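Long-range contacts in KaiC domain-containing protein (Pyrococcus horikoshii, PDB 2ZTS), which probably binds ATP, as a KaiC-like member of the P-loop NTPases, and holds ADP at the interfaces between its subunits: residues E29-V33 / K222-T226; F46-F50 / T174-T178; I144-L149 / R191-E195; K215-L219 / K231-I237. All coordinates share one frame; numbering follows the deposited sequence.

Contact 1: E29-V33 / K222-T226; sequences EGTTV and KMRET. With ADP (adenosine-5'-diphosphate), chain D.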
loop_
_atom_site.group_PDB
_atom_site.type_symbol
_atom_site.label_atom_id
_atom_site.label_comp_id
_atom_site.label_asym_id
_atom_site.label_seq_id
_atom_site.Cartn_x
_atom_site.Cartn_y
_atom_site.Cartn_z
ATOM N N GLU C 29 23.505 -26.897 17.185
ATOM C CA GLU C 29 24.226 -26.062 18.137
ATOM C C GLU C 29 24.808 -24.818 17.476
ATOM O O GLU C 29 25.388 -24.874 16.412
ATOM C CB GLU C 29 25.331 -26.937 18.837
ATOM C CG GLU C 29 26.049 -26.255 19.981
ATOM C CD GLU C 29 27.026 -27.187 20.745
ATOM O OE1 GLU C 29 27.156 -28.399 20.393
ATOM O OE2 GLU C 29 27.652 -26.690 21.724
ATOM N N GLY C 30 24.647 -23.664 18.106
ATOM C CA GLY C 30 25.197 -22.442 17.573
ATOM C C GLY C 30 24.222 -21.642 16.669
ATOM O O GLY C 30 24.553 -20.518 16.297
ATOM N N THR C 31 23.061 -22.190 16.332
ATOM C CA THR C 31 22.099 -21.518 15.380
ATOM C C THR C 31 21.375 -20.321 16.012
ATOM O O THR C 31 20.997 -20.384 17.149
ATOM C CB THR C 31 20.978 -22.491 14.966
ATOM O OG1 THR C 31 21.529 -23.701 14.506
ATOM C CG2 THR C 31 20.244 -21.992 13.748
ATOM N N THR C 32 21.177 -19.237 15.270
ATOM C CA THR C 32 20.186 -18.203 15.633
ATOM C C THR C 32 18.863 -18.443 14.928
ATOM O O THR C 32 18.830 -18.471 13.684
ATOM C CB THR C 32 20.732 -16.890 15.246
ATOM O OG1 THR C 32 21.920 -16.700 16.001
ATOM C CG2 THR C 32 19.754 -15.683 15.672
ATOM N N VAL C 33 17.805 -18.687 15.693
ATOM C CA VAL C 33 16.456 -19.007 15.198
ATOM C C VAL C 33 15.554 -17.815 15.434
ATOM O O VAL C 33 15.486 -17.319 16.556
ATOM C CB VAL C 33 15.877 -20.174 15.941
ATOM C CG1 VAL C 33 14.497 -20.579 15.408
ATOM C CG2 VAL C 33 16.856 -21.400 15.835
ATOM N N LYS C 222 12.359 -22.582 7.784
ATOM C CA LYS C 222 13.780 -22.646 7.473
ATOM C C LYS C 222 14.515 -23.222 8.689
ATOM O O LYS C 222 14.237 -22.847 9.835
ATOM C CB LYS C 222 14.330 -21.254 7.185
ATOM C CG LYS C 222 15.769 -21.230 6.764
ATOM C CD LYS C 222 16.268 -19.817 6.421
ATOM C CE LYS C 222 17.775 -19.863 6.310
ATOM N NZ LYS C 222 18.371 -18.926 5.382
HETATM N N MSE C 223 15.425 -24.156 8.464
HETATM C CA MSE C 223 16.336 -24.552 9.558
HETATM C C MSE C 223 17.607 -25.072 8.938
HETATM O O MSE C 223 17.571 -26.073 8.244
HETATM C CB MSE C 223 15.721 -25.623 10.441
HETATM C CG MSE C 223 16.565 -26.032 11.674
HETATM SE SE MSE C 223 16.738 -24.489 12.921
HETATM C CE MSE C 223 14.777 -24.188 13.230
ATOM N N ARG C 224 18.722 -24.403 9.188
ATOM C CA ARG C 224 19.959 -24.794 8.548
ATOM C C ARG C 224 20.372 -26.206 8.986
ATOM O O ARG C 224 19.982 -26.670 10.046
ATOM C CB ARG C 224 21.062 -23.779 8.841
ATOM C CG ARG C 224 21.616 -23.829 10.301
ATOM C CD ARG C 224 23.127 -23.518 10.396
ATOM N NE ARG C 224 23.564 -23.524 11.794
ATOM C CZ ARG C 224 24.675 -22.964 12.284
ATOM N NH1 ARG C 224 25.570 -22.383 11.491
ATOM N NH2 ARG C 224 24.897 -23.038 13.594
ATOM N N GLU C 225 21.101 -26.888 8.111
ATOM C CA GLU C 225 21.665 -28.221 8.381
ATOM C C GLU C 225 20.610 -29.239 8.752
ATOM O O GLU C 225 20.899 -30.175 9.454
ATOM C CB GLU C 225 22.733 -28.167 9.516
ATOM C CG GLU C 225 23.908 -27.233 9.269
ATOM C CD GLU C 225 24.803 -26.981 10.509
ATOM O OE1 GLU C 225 24.611 -25.937 11.193
ATOM O OE2 GLU C 225 25.743 -27.802 10.786
ATOM N N THR C 226 19.373 -29.063 8.320
ATOM C CA THR C 226 18.333 -29.952 8.773
ATOM C C THR C 226 17.317 -30.206 7.685
ATOM O O THR C 226 16.798 -29.267 7.118
ATOM C CB THR C 226 17.598 -29.302 9.972
ATOM O OG1 THR C 226 18.535 -28.835 10.937
ATOM C CG2 THR C 226 16.787 -30.321 10.737
HETATM P PB ADP D . 17.671 -19.416 1.432
HETATM O O1B ADP D . 16.795 -18.957 0.300
HETATM O O2B ADP D . 17.206 -18.787 2.745
HETATM O O3B ADP D . 19.047 -18.874 1.167
HETATM P PA ADP D . 18.773 -21.991 1.944
HETATM O O1A ADP D . 19.506 -22.316 0.669
HETATM O O2A ADP D . 19.527 -21.249 3.018
HETATM O O3A ADP D . 17.496 -20.998 1.602
HETATM O "O5'" ADP D . 18.032 -23.346 2.309
HETATM C "C5'" ADP D . 18.152 -23.902 3.574
HETATM C "C4'" ADP D . 17.101 -24.976 3.661
HETATM O "O4'" ADP D . 17.520 -26.161 3.019
HETATM C "C3'" ADP D . 16.762 -25.296 5.103
HETATM O "O3'" ADP D . 15.750 -24.435 5.489
HETATM C "C2'" ADP D . 16.322 -26.716 4.983
HETATM O "O2'" ADP D . 14.976 -26.847 4.681
HETATM C "C1'" ADP D . 17.106 -27.258 3.800
HETATM N N9 ADP D . 18.287 -27.964 4.298
HETATM C C8 ADP D . 19.411 -27.405 4.875
HETATM N N7 ADP D . 20.276 -28.408 5.177
HETATM C C5 ADP D . 19.696 -29.572 4.815
HETATM C C6 ADP D . 20.165 -30.870 4.914
HETATM N N6 ADP D . 21.463 -31.037 5.162
HETATM N N1 ADP D . 19.364 -31.875 4.419
HETATM C C2 ADP D . 18.109 -31.579 3.856
HETATM N N3 ADP D . 17.638 -30.264 3.770
HETATM C C4 ADP D . 18.445 -29.303 4.248
#
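Arg224 lies just past the end of strand 214-223, at a subunit-interface nucleotide site, and folds its side chain onto Thr31 at the approach to strand 32-36. Its CG takes the crowded position between backbone N and carbonyl carbon (chi1 73°), and a bend at chi2 carries the guanidinium past the threonine, the two side chains running in opposite directions. Thr31 OG1 sits at the guanidinium edge, where NE of Arg224 gives it a weak hydrogen bond (3.4 Å, 144°); its stronger hydrogen bond is to Pro28 O. The same NE lies 2.7 Å from Glu225 OE1, but that oxygen stands well out of the guanidinium plane, a purely electrostatic pairing. Farther along, on strand 32-36, Val33 CG1 has the methyl CE of Met223, present as selenomethionine, 4.2 Å away. Met223 to Thr226 form a type II beta turn, in which Thr226 OG1 donates to Arg224 O at 2.8 Å. The strand end leading into it serves an ADP held by the P-loop of a neighbouring subunit: Lys222 NZ reaches O2B of the nucleotide (2.9 Å), and Met223 N binds O3' of the ribose (3.0 Å). Arg224 NH1 continues across the interface in a salt bridge to Glu77 of that subunit.

Contact 2: F46-F50 / T174-T178; sequences FAAQF and TTILT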
loop_
_atom_site.group_PDB
_atom_site.type_symbol
_atom_site.label_atom_id
_atom_site.label_comp_id
_atom_site.label_asym_id
_atom_site.label_seq_id
_atom_site.Cartn_x
_atom_site.Cartn_y
_atom_site.Cartn_z
ATOM N N PHE C 46 6.962 -20.098 24.190
ATOM C CA PHE C 46 7.853 -20.996 23.464
ATOM C C PHE C 46 9.341 -20.666 23.796
ATOM O O PHE C 46 10.104 -21.550 24.152
ATOM C CB PHE C 46 7.556 -20.782 22.004
ATOM C CG PHE C 46 8.224 -21.716 21.097
ATOM C CD1 PHE C 46 7.503 -22.666 20.436
ATOM C CD2 PHE C 46 9.603 -21.640 20.903
ATOM C CE1 PHE C 46 8.135 -23.537 19.584
ATOM C CE2 PHE C 46 10.254 -22.522 20.038
ATOM C CZ PHE C 46 9.538 -23.454 19.374
ATOM N N ALA C 47 9.721 -19.387 23.762
ATOM C CA ALA C 47 11.079 -18.943 24.161
ATOM C C ALA C 47 11.426 -19.209 25.635
ATOM O O ALA C 47 12.575 -19.609 25.952
ATOM C CB ALA C 47 11.271 -17.511 23.874
ATOM N N ALA C 48 10.437 -19.081 26.513
ATOM C CA ALA C 48 10.646 -19.303 27.921
ATOM C C ALA C 48 10.806 -20.796 28.181
ATOM O O ALA C 48 11.648 -21.188 28.991
ATOM C CB ALA C 48 9.549 -18.744 28.715
ATOM N N GLN C 49 9.996 -21.600 27.499
ATOM C CA GLN C 49 10.041 -23.031 27.633
ATOM C C GLN C 49 11.417 -23.568 27.235
ATOM O O GLN C 49 11.991 -24.446 27.913
ATOM C CB GLN C 49 8.937 -23.674 26.779
ATOM C CG GLN C 49 8.481 -25.052 27.240
ATOM C CD GLN C 49 7.129 -25.434 26.645
ATOM O OE1 GLN C 49 6.291 -24.563 26.449
ATOM N NE2 GLN C 49 6.935 -26.719 26.311
ATOM N N PHE C 50 11.962 -23.009 26.155
ATOM C CA PHE C 50 13.280 -23.366 25.656
ATOM C C PHE C 50 14.321 -23.129 26.739
ATOM O O PHE C 50 15.188 -23.973 26.924
ATOM C CB PHE C 50 13.591 -22.551 24.382
ATOM C CG PHE C 50 15.036 -22.607 23.876
ATOM C CD1 PHE C 50 15.544 -23.744 23.254
ATOM C CD2 PHE C 50 15.803 -21.485 23.838
ATOM C CE1 PHE C 50 16.807 -23.761 22.712
ATOM C CE2 PHE C 50 17.101 -21.499 23.268
ATOM C CZ PHE C 50 17.578 -22.631 22.707
ATOM N N THR C 174 23.086 -21.149 21.263
ATOM C CA THR C 174 21.936 -21.464 20.446
ATOM C C THR C 174 20.887 -20.494 20.902
ATOM O O THR C 174 20.551 -20.495 22.066
ATOM C CB THR C 174 21.476 -22.868 20.723
ATOM O OG1 THR C 174 22.494 -23.824 20.373
ATOM C CG2 THR C 174 20.225 -23.193 19.858
ATOM N N THR C 175 20.405 -19.662 19.987
ATOM C CA THR C 175 19.603 -18.493 20.290
ATOM C C THR C 175 18.243 -18.492 19.604
ATOM O O THR C 175 18.187 -18.826 18.408
ATOM C CB THR C 175 20.372 -17.280 19.782
ATOM O OG1 THR C 175 21.655 -17.249 20.429
ATOM C CG2 THR C 175 19.674 -15.918 20.179
ATOM N N ILE C 176 17.173 -18.107 20.340
ATOM C CA ILE C 176 15.886 -17.676 19.754
ATOM C C ILE C 176 15.714 -16.142 19.892
ATOM O O ILE C 176 15.862 -15.562 20.979
ATOM C CB ILE C 176 14.710 -18.401 20.393
ATOM C CG1 ILE C 176 14.794 -19.887 20.074
ATOM C CG2 ILE C 176 13.337 -17.813 19.919
ATOM C CD1 ILE C 176 13.864 -20.781 20.926
ATOM N N LEU C 177 15.430 -15.490 18.776
ATOM C CA LEU C 177 15.051 -14.082 18.706
ATOM C C LEU C 177 13.616 -14.056 18.281
ATOM O O LEU C 177 13.221 -14.788 17.359
ATOM C CB LEU C 177 15.851 -13.325 17.622
ATOM C CG LEU C 177 17.373 -13.497 17.615
ATOM C CD1 LEU C 177 17.995 -12.916 16.378
ATOM C CD2 LEU C 177 17.946 -12.820 18.850
ATOM N N THR C 178 12.825 -13.211 18.915
ATOM C CA THR C 178 11.411 -13.122 18.584
ATOM C C THR C 178 11.138 -11.839 17.870
ATOM O O THR C 178 11.780 -10.821 18.173
ATOM C CB THR C 178 10.534 -13.217 19.816
ATOM O OG1 THR C 178 10.676 -12.045 20.621
ATOM C CG2 THR C 178 10.997 -14.380 20.712
#
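Ile176 pushes its CD1 methyl against the face of the Phe50 ring, and the rest of this contact is arranged round that methyl. The carbon lies 3.9 Å from the ring centroid and 24° off the normal, a CH-pi contact displaced toward the rim, with Phe50 CD2 nearest at 3.6 Å. From another side Phe46 offers an edge: its CE2 comes within 4.1 Å of the same CD1, its side chain crossing that of Ile176 at about a right angle. One methyl is thus held between an aromatic face and an aromatic edge. With CG anti to the backbone N (chi1 169°), Phe50 reaches out to the strand, where the edge of its ring meets Thr174 O in plane, CZ being 3.7 Å from that oxygen. The helix 43-58 that follows the P-loop packs here on strand 174-179 of the central sheet, the two segments running nearly antiparallel (162°), as in other P-loop NTPases. Ala47 faces the strand with no more than a methyl, and its CB stands 4.5 Å from both Ile176 CG2 and Thr178 CG2. Thr178 is hydrogen-bonded through OG1 to Asp142, a magnesium-site residue, so this end of the strand lies beside the nucleotide and metal site. Phe46 in turn makes an edge-to-face pair with Phe19, and Val140 of the adjoining strand 138-142 touches both Ala47 and Phe50.

Contact 3: I144-L149 / R191-E195; sequences IPSIAL and RYGIE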
loop_
_atom_site.group_PDB
_atom_site.type_symbol
_atom_site.label_atom_id
_atom_site.label_comp_id
_atom_site.label_asym_id
_atom_site.label_seq_id
_atom_site.Cartn_x
_atom_site.Cartn_y
_atom_site.Cartn_z
ATOM N N ILE C 144 12.863 -8.378 19.289
ATOM C CA ILE C 144 13.407 -7.346 18.435
ATOM C C ILE C 144 12.556 -6.048 18.355
ATOM O O ILE C 144 13.099 -4.964 18.404
ATOM C CB ILE C 144 13.730 -7.947 17.045
ATOM C CG1 ILE C 144 14.954 -8.875 17.188
ATOM C CG2 ILE C 144 14.020 -6.890 16.036
ATOM C CD1 ILE C 144 15.113 -9.705 15.967
ATOM N N PRO C 145 11.256 -6.117 18.171
ATOM C CA PRO C 145 10.465 -4.860 18.208
ATOM C C PRO C 145 10.594 -4.116 19.551
ATOM O O PRO C 145 10.545 -2.922 19.529
ATOM C CB PRO C 145 9.021 -5.336 18.030
ATOM C CG PRO C 145 9.119 -6.670 17.404
ATOM C CD PRO C 145 10.423 -7.303 17.874
ATOM N N SER C 146 10.783 -4.818 20.672
ATOM C CA SER C 146 10.887 -4.190 21.974
ATOM C C SER C 146 12.164 -3.331 22.016
ATOM O O SER C 146 12.159 -2.223 22.619
ATOM C CB SER C 146 10.850 -5.214 23.126
ATOM O OG SER C 146 12.074 -6.039 23.224
ATOM N N ILE C 147 13.229 -3.803 21.353
ATOM C CA ILE C 147 14.458 -3.040 21.232
ATOM C C ILE C 147 14.223 -1.833 20.315
ATOM O O ILE C 147 14.591 -0.719 20.617
ATOM C CB ILE C 147 15.633 -3.877 20.666
ATOM C CG1 ILE C 147 15.996 -5.063 21.577
ATOM C CG2 ILE C 147 16.819 -2.972 20.399
ATOM C CD1 ILE C 147 17.023 -6.032 20.928
ATOM N N ALA C 148 13.681 -2.083 19.151
ATOM C CA ALA C 148 13.521 -1.060 18.166
ATOM C C ALA C 148 12.672 0.084 18.673
ATOM O O ALA C 148 13.004 1.255 18.417
ATOM C CB ALA C 148 12.897 -1.653 16.844
ATOM N N LEU C 149 11.580 -0.242 19.363
ATOM C CA LEU C 149 10.679 0.801 19.844
ATOM C C LEU C 149 11.345 1.677 20.872
ATOM O O LEU C 149 10.860 2.765 21.102
ATOM C CB LEU C 149 9.402 0.223 20.441
ATOM C CG LEU C 149 8.548 -0.483 19.352
ATOM C CD1 LEU C 149 7.488 -1.313 19.999
ATOM C CD2 LEU C 149 7.950 0.569 18.374
ATOM N N ARG C 191 8.649 -8.031 11.287
ATOM C CA ARG C 191 8.205 -6.679 11.453
ATOM C C ARG C 191 8.971 -5.758 10.539
ATOM O O ARG C 191 8.355 -4.892 9.923
ATOM C CB ARG C 191 8.448 -6.227 12.906
ATOM C CG ARG C 191 7.912 -4.839 13.170
ATOM C CD ARG C 191 7.699 -4.544 14.632
ATOM N NE ARG C 191 7.609 -3.122 14.865
ATOM C CZ ARG C 191 6.496 -2.432 15.073
ATOM N NH1 ARG C 191 5.290 -2.994 15.044
ATOM N NH2 ARG C 191 6.604 -1.121 15.228
ATOM N N TYR C 192 10.305 -5.896 10.493
ATOM C CA TYR C 192 11.173 -4.902 9.793
ATOM C C TYR C 192 11.693 -5.323 8.416
ATOM O O TYR C 192 12.116 -4.488 7.630
ATOM C CB TYR C 192 12.350 -4.428 10.701
ATOM C CG TYR C 192 11.823 -3.723 11.897
ATOM C CD1 TYR C 192 11.149 -2.503 11.775
ATOM C CD2 TYR C 192 11.942 -4.277 13.138
ATOM C CE1 TYR C 192 10.599 -1.859 12.928
ATOM C CE2 TYR C 192 11.388 -3.686 14.256
ATOM C CZ TYR C 192 10.725 -2.470 14.149
ATOM O OH TYR C 192 10.224 -1.926 15.313
ATOM N N GLY C 193 11.629 -6.610 8.115
ATOM C CA GLY C 193 12.164 -7.129 6.839
ATOM C C GLY C 193 13.646 -7.392 6.890
ATOM O O GLY C 193 14.279 -7.572 5.842
ATOM N N ILE C 194 14.204 -7.413 8.096
ATOM C CA ILE C 194 15.667 -7.476 8.300
ATOM C C ILE C 194 16.028 -8.675 9.203
ATOM O O ILE C 194 17.066 -9.280 9.059
ATOM C CB ILE C 194 16.147 -6.153 8.938
ATOM C CG1 ILE C 194 15.787 -4.940 8.043
ATOM C CG2 ILE C 194 17.587 -6.191 9.179
ATOM C CD1 ILE C 194 15.945 -3.563 8.726
ATOM N N GLU C 195 15.172 -8.938 10.188
ATOM C CA GLU C 195 15.430 -9.906 11.209
ATOM C C GLU C 195 15.864 -11.263 10.622
ATOM O O GLU C 195 16.729 -11.933 11.191
ATOM C CB GLU C 195 14.167 -10.090 12.060
ATOM C CG GLU C 195 13.750 -8.863 12.835
ATOM C CD GLU C 195 12.662 -8.035 12.137
ATOM O OE1 GLU C 195 12.931 -7.539 11.030
ATOM O OE2 GLU C 195 11.530 -7.960 12.686
#
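Tyr192 turns the edge of its ring toward helix 144-149, meeting Ile144 CG2 and Pro145 CA near its plane, while Arg191 CG lies 3.7 Å above the centre of one face. Ala148 CB approaches obliquely and packs tightly, 3.1 Å from Tyr192 OH. The guanidinium of Arg191 has Tyr192 CE2 at its edge, and its NE binds Tyr192 OH in plane, short and nearly straight (2.9 Å, 164°). Glu154 holds this pair from outside, in a salt bridge to the arginine and a hydrogen bond to the phenol. On the helix, Pro145 CB touches Arg191 CD at 3.7 Å and Leu149 CD2 comes to Arg191 NH2 at 3.8 Å. A leucine replacing Arg191 would probably deprive the phenol of its NE donor and Glu154 of its counter-charge. Glu195, bent at chi2 (97°), folds its carboxylate back onto the loop: Ile194 N binds OE1 at 3.2 Å, with weak bonds from Arg191 N to OE2 and from Tyr192 N to both oxygens; Thr179 OG1 is also hydrogen-bonded to OE2. Its CG packs on Ile144 CD1 (3.5 Å). Helix 157-171 closes one flank, through Leu161 on Ile144 and Ile157 on Ala148 and Tyr192; Thr179 of strand 174-179 touches Pro145 and Arg191, and Phe197 of a neighbouring subunit packs on Pro145, Leu149 and Arg191.

Contact 4: K215-L219 / K231-I237; sequences KRYVL and KKYPFEI. With ADP (adenosine-5'-diphosphate), chain H.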
loop_
_atom_site.group_PDB
_atom_site.type_symbol
_atom_site.label_atom_id
_atom_site.label_comp_id
_atom_site.label_asym_id
_atom_site.label_seq_id
_atom_site.Cartn_x
_atom_site.Cartn_y
_atom_site.Cartn_z
ATOM N N LYS C 215 -7.318 -21.740 15.780
ATOM C CA LYS C 215 -6.470 -22.827 16.343
ATOM C C LYS C 215 -4.996 -22.485 16.089
ATOM O O LYS C 215 -4.645 -21.814 15.128
ATOM C CB LYS C 215 -6.825 -24.200 15.743
ATOM C CG LYS C 215 -5.865 -25.447 16.216
ATOM C CD LYS C 215 -6.661 -26.665 16.786
ATOM C CE LYS C 215 -7.145 -27.730 15.716
ATOM N NZ LYS C 215 -6.172 -27.994 14.585
ATOM N N ARG C 216 -4.125 -22.942 16.967
ATOM C CA ARG C 216 -2.710 -22.599 16.861
ATOM C C ARG C 216 -1.947 -23.571 15.982
ATOM O O ARG C 216 -2.131 -24.790 16.064
ATOM C CB ARG C 216 -2.083 -22.566 18.229
ATOM C CG ARG C 216 -2.827 -21.730 19.224
ATOM C CD ARG C 216 -2.002 -21.654 20.472
ATOM N NE ARG C 216 -2.607 -20.907 21.533
ATOM C CZ ARG C 216 -2.621 -19.577 21.598
ATOM N NH1 ARG C 216 -2.038 -18.843 20.649
ATOM N NH2 ARG C 216 -3.192 -18.994 22.635
ATOM N N TYR C 217 -1.108 -23.012 15.133
ATOM C CA TYR C 217 -0.267 -23.788 14.241
ATOM C C TYR C 217 1.196 -23.332 14.371
ATOM O O TYR C 217 1.463 -22.190 14.589
ATOM C CB TYR C 217 -0.781 -23.670 12.794
ATOM C CG TYR C 217 -2.134 -24.323 12.567
ATOM C CD1 TYR C 217 -2.275 -25.722 12.450
ATOM C CD2 TYR C 217 -3.297 -23.537 12.449
ATOM C CE1 TYR C 217 -3.568 -26.321 12.224
ATOM C CE2 TYR C 217 -4.589 -24.130 12.229
ATOM C CZ TYR C 217 -4.716 -25.506 12.130
ATOM O OH TYR C 217 -5.997 -26.019 11.930
ATOM N N VAL C 218 2.122 -24.274 14.277
ATOM C CA VAL C 218 3.558 -23.999 14.067
ATOM C C VAL C 218 4.021 -24.548 12.728
ATOM O O VAL C 218 3.576 -25.609 12.275
ATOM C CB VAL C 218 4.419 -24.550 15.225
ATOM C CG1 VAL C 218 4.217 -26.067 15.398
ATOM C CG2 VAL C 218 5.859 -24.277 15.009
ATOM N N LEU C 219 4.921 -23.818 12.087
ATOM C CA LEU C 219 5.530 -24.257 10.849
ATOM C C LEU C 219 7.031 -23.925 10.910
ATOM O O LEU C 219 7.437 -22.827 11.349
ATOM C CB LEU C 219 4.857 -23.525 9.743
ATOM C CG LEU C 219 5.305 -23.561 8.307
ATOM C CD1 LEU C 219 5.084 -24.901 7.736
ATOM C CD2 LEU C 219 4.449 -22.532 7.578
ATOM N N LYS C 231 5.406 -29.157 6.829
ATOM C CA LYS C 231 3.970 -29.101 7.131
ATOM C C LYS C 231 3.620 -28.181 8.301
ATOM O O LYS C 231 4.455 -27.956 9.159
ATOM C CB LYS C 231 3.470 -30.493 7.526
ATOM C CG LYS C 231 3.707 -31.590 6.465
ATOM C CD LYS C 231 3.030 -32.874 6.797
ATOM C CE LYS C 231 4.058 -34.025 6.757
ATOM N NZ LYS C 231 3.390 -35.328 6.394
ATOM N N LYS C 232 2.366 -27.712 8.329
ATOM C CA LYS C 232 1.782 -26.978 9.449
ATOM C C LYS C 232 1.402 -28.016 10.495
ATOM O O LYS C 232 0.813 -29.017 10.141
ATOM C CB LYS C 232 0.475 -26.243 9.030
ATOM C CG LYS C 232 0.617 -24.847 8.376
ATOM C CD LYS C 232 -0.597 -23.917 8.690
ATOM C CE LYS C 232 -0.180 -22.586 9.457
ATOM N NZ LYS C 232 -1.259 -21.469 9.588
ATOM N N TYR C 233 1.686 -27.749 11.774
ATOM C CA TYR C 233 1.380 -28.685 12.863
ATOM C C TYR C 233 0.491 -27.993 13.877
ATOM O O TYR C 233 0.871 -26.941 14.330
ATOM C CB TYR C 233 2.671 -29.199 13.561
ATOM C CG TYR C 233 3.472 -30.160 12.718
ATOM C CD1 TYR C 233 3.343 -31.565 12.861
ATOM C CD2 TYR C 233 4.310 -29.689 11.731
ATOM C CE1 TYR C 233 4.064 -32.445 12.034
ATOM C CE2 TYR C 233 5.017 -30.532 10.927
ATOM C CZ TYR C 233 4.885 -31.922 11.079
ATOM O OH TYR C 233 5.595 -32.744 10.252
ATOM N N PRO C 234 -0.640 -28.568 14.298
ATOM C CA PRO C 234 -1.425 -27.972 15.399
ATOM C C PRO C 234 -0.684 -27.912 16.719
ATOM O O PRO C 234 0.124 -28.821 17.032
ATOM C CB PRO C 234 -2.615 -28.947 15.568
ATOM C CG PRO C 234 -2.181 -30.210 14.948
ATOM C CD PRO C 234 -1.259 -29.818 13.805
ATOM N N PHE C 235 -0.943 -26.882 17.528
ATOM C CA PHE C 235 -0.442 -26.936 18.897
ATOM C C PHE C 235 -1.314 -26.296 19.919
ATOM O O PHE C 235 -2.210 -25.520 19.625
ATOM C CB PHE C 235 1.030 -26.446 19.015
ATOM C CG PHE C 235 1.231 -24.913 19.020
ATOM C CD1 PHE C 235 1.261 -24.199 20.207
ATOM C CD2 PHE C 235 1.536 -24.241 17.858
ATOM C CE1 PHE C 235 1.529 -22.823 20.236
ATOM C CE2 PHE C 235 1.809 -22.858 17.841
ATOM C CZ PHE C 235 1.797 -22.135 19.027
ATOM N N GLU C 236 -1.017 -26.636 21.159
ATOM C CA GLU C 236 -1.725 -26.057 22.259
ATOM C C GLU C 236 -0.762 -25.497 23.260
ATOM O O GLU C 236 0.314 -26.043 23.466
ATOM C CB GLU C 236 -2.573 -27.115 22.964
ATOM C CG GLU C 236 -3.988 -27.226 22.421
ATOM C CD GLU C 236 -4.825 -28.154 23.300
ATOM O OE1 GLU C 236 -6.070 -27.889 23.476
ATOM O OE2 GLU C 236 -4.186 -29.129 23.831
ATOM N N ILE C 237 -1.223 -24.430 23.902
ATOM C CA ILE C 237 -0.643 -23.905 25.124
ATOM C C ILE C 237 -1.448 -24.433 26.289
ATOM O O ILE C 237 -2.543 -23.957 26.578
ATOM C CB ILE C 237 -0.691 -22.353 25.112
ATOM C CG1 ILE C 237 -0.035 -21.848 23.833
ATOM C CG2 ILE C 237 -0.006 -21.787 26.381
ATOM C CD1 ILE C 237 0.202 -20.283 23.800
HETATM P PB ADP H . 3.131 -13.650 22.260
HETATM O O1B ADP H . 3.233 -14.292 20.944
HETATM O O2B ADP H . 2.335 -12.339 22.219
HETATM O O3B ADP H . 4.527 -13.415 22.943
HETATM P PA ADP H . 2.464 -15.348 24.551
HETATM O O1A ADP H . 3.601 -16.391 24.634
HETATM O O2A ADP H . 2.600 -14.232 25.560
HETATM O O3A ADP H . 2.250 -14.770 23.047
HETATM O "O5'" ADP H . 1.130 -16.199 24.698
HETATM C "C5'" ADP H . 0.220 -15.998 25.729
HETATM C "C4'" ADP H . -0.986 -16.893 25.570
HETATM O "O4'" ADP H . -0.854 -18.187 26.113
HETATM C "C3'" ADP H . -2.190 -16.247 26.227
HETATM O "O3'" ADP H . -2.663 -15.229 25.343
HETATM C "C2'" ADP H . -3.083 -17.445 26.484
HETATM O "O2'" ADP H . -3.853 -17.770 25.380
HETATM C "C1'" ADP H . -2.093 -18.596 26.702
HETATM N N9 ADP H . -1.798 -18.850 28.121
HETATM C C8 ADP H . -1.105 -18.015 28.990
HETATM N N7 ADP H . -1.007 -18.620 30.193
HETATM C C5 ADP H . -1.676 -19.805 30.114
HETATM C C6 ADP H . -1.902 -20.827 31.032
HETATM N N6 ADP H . -1.214 -20.886 32.181
HETATM N N1 ADP H . -2.608 -21.958 30.615
HETATM C C2 ADP H . -3.075 -22.066 29.316
HETATM N N3 ADP H . -2.837 -21.043 28.391
HETATM C C4 ADP H . -2.157 -19.953 28.801
HETATM O O HOH W 1 -3.901 -23.427 22.919
#
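Arg216 is packed at two points of its side chain: its CB sits over the centre of the Phe235 ring, a CH-pi contact 3.8 Å from the centroid, and its guanidinium carries Ile237 CD1 over the centre of one face, 3.6 Å above the plane. The extended chain from CG to NE spans the two. All three residues belong to the antiparallel hairpin of strands 214-223 and 233-238. Val218 and Tyr233 form a hydrogen-bonded pair, Val218 N to Tyr233 O and Tyr233 N to Val218 O, each 2.9 Å, and Phe235 N reaches Arg216 O from above the carbonyl plane (2.8 Å). Between them Pro234 and Tyr217 make a non-hydrogen-bonded pair. Across the sheet's other face, Lys232 CE packs on Tyr217 CB at 3.6 Å. A water at the guanidinium edge accepts from both Arg216 NE and Ile237 N. The ADP of this subunit's P-loop lies beyond, its O2' 3.1 Å from Arg216 NH2, while NH1 is hydrogen-bonded to Gly40 O. A methionine in place of Arg216 would probably leave Gly40 O without this donor and cost the water one of its two. Packing on Ile237, with the bonds to the water and Gly40 O, probably helps hold the guanidinium flat beside the ribose, where its charge may also favour the nucleotide.

From the N terminus, residues 29-33 open contact 1, the widest loop, which closes only when the chain returns at 222-226. Within that span lie contacts 2 and 3, which cross each other: 144-149 falls between 46-50 and 174-178, and 191-195 comes after both. Contact 4 begins at 215-219, still inside the span of contact 1, and ends beyond it at 231-237, so these two also cross while sharing strand 214-223. Contacts 1 and 2 join through neighbouring strands 32-36 and 174-179, with a probable hydrogen bond from Val33 N to Thr175 O; contacts 2 and 3 meet where Ile144 N approaches Thr178 O. Together they tie the P-loop helix, the central sheet, its hairpin and the subunit-facing loops.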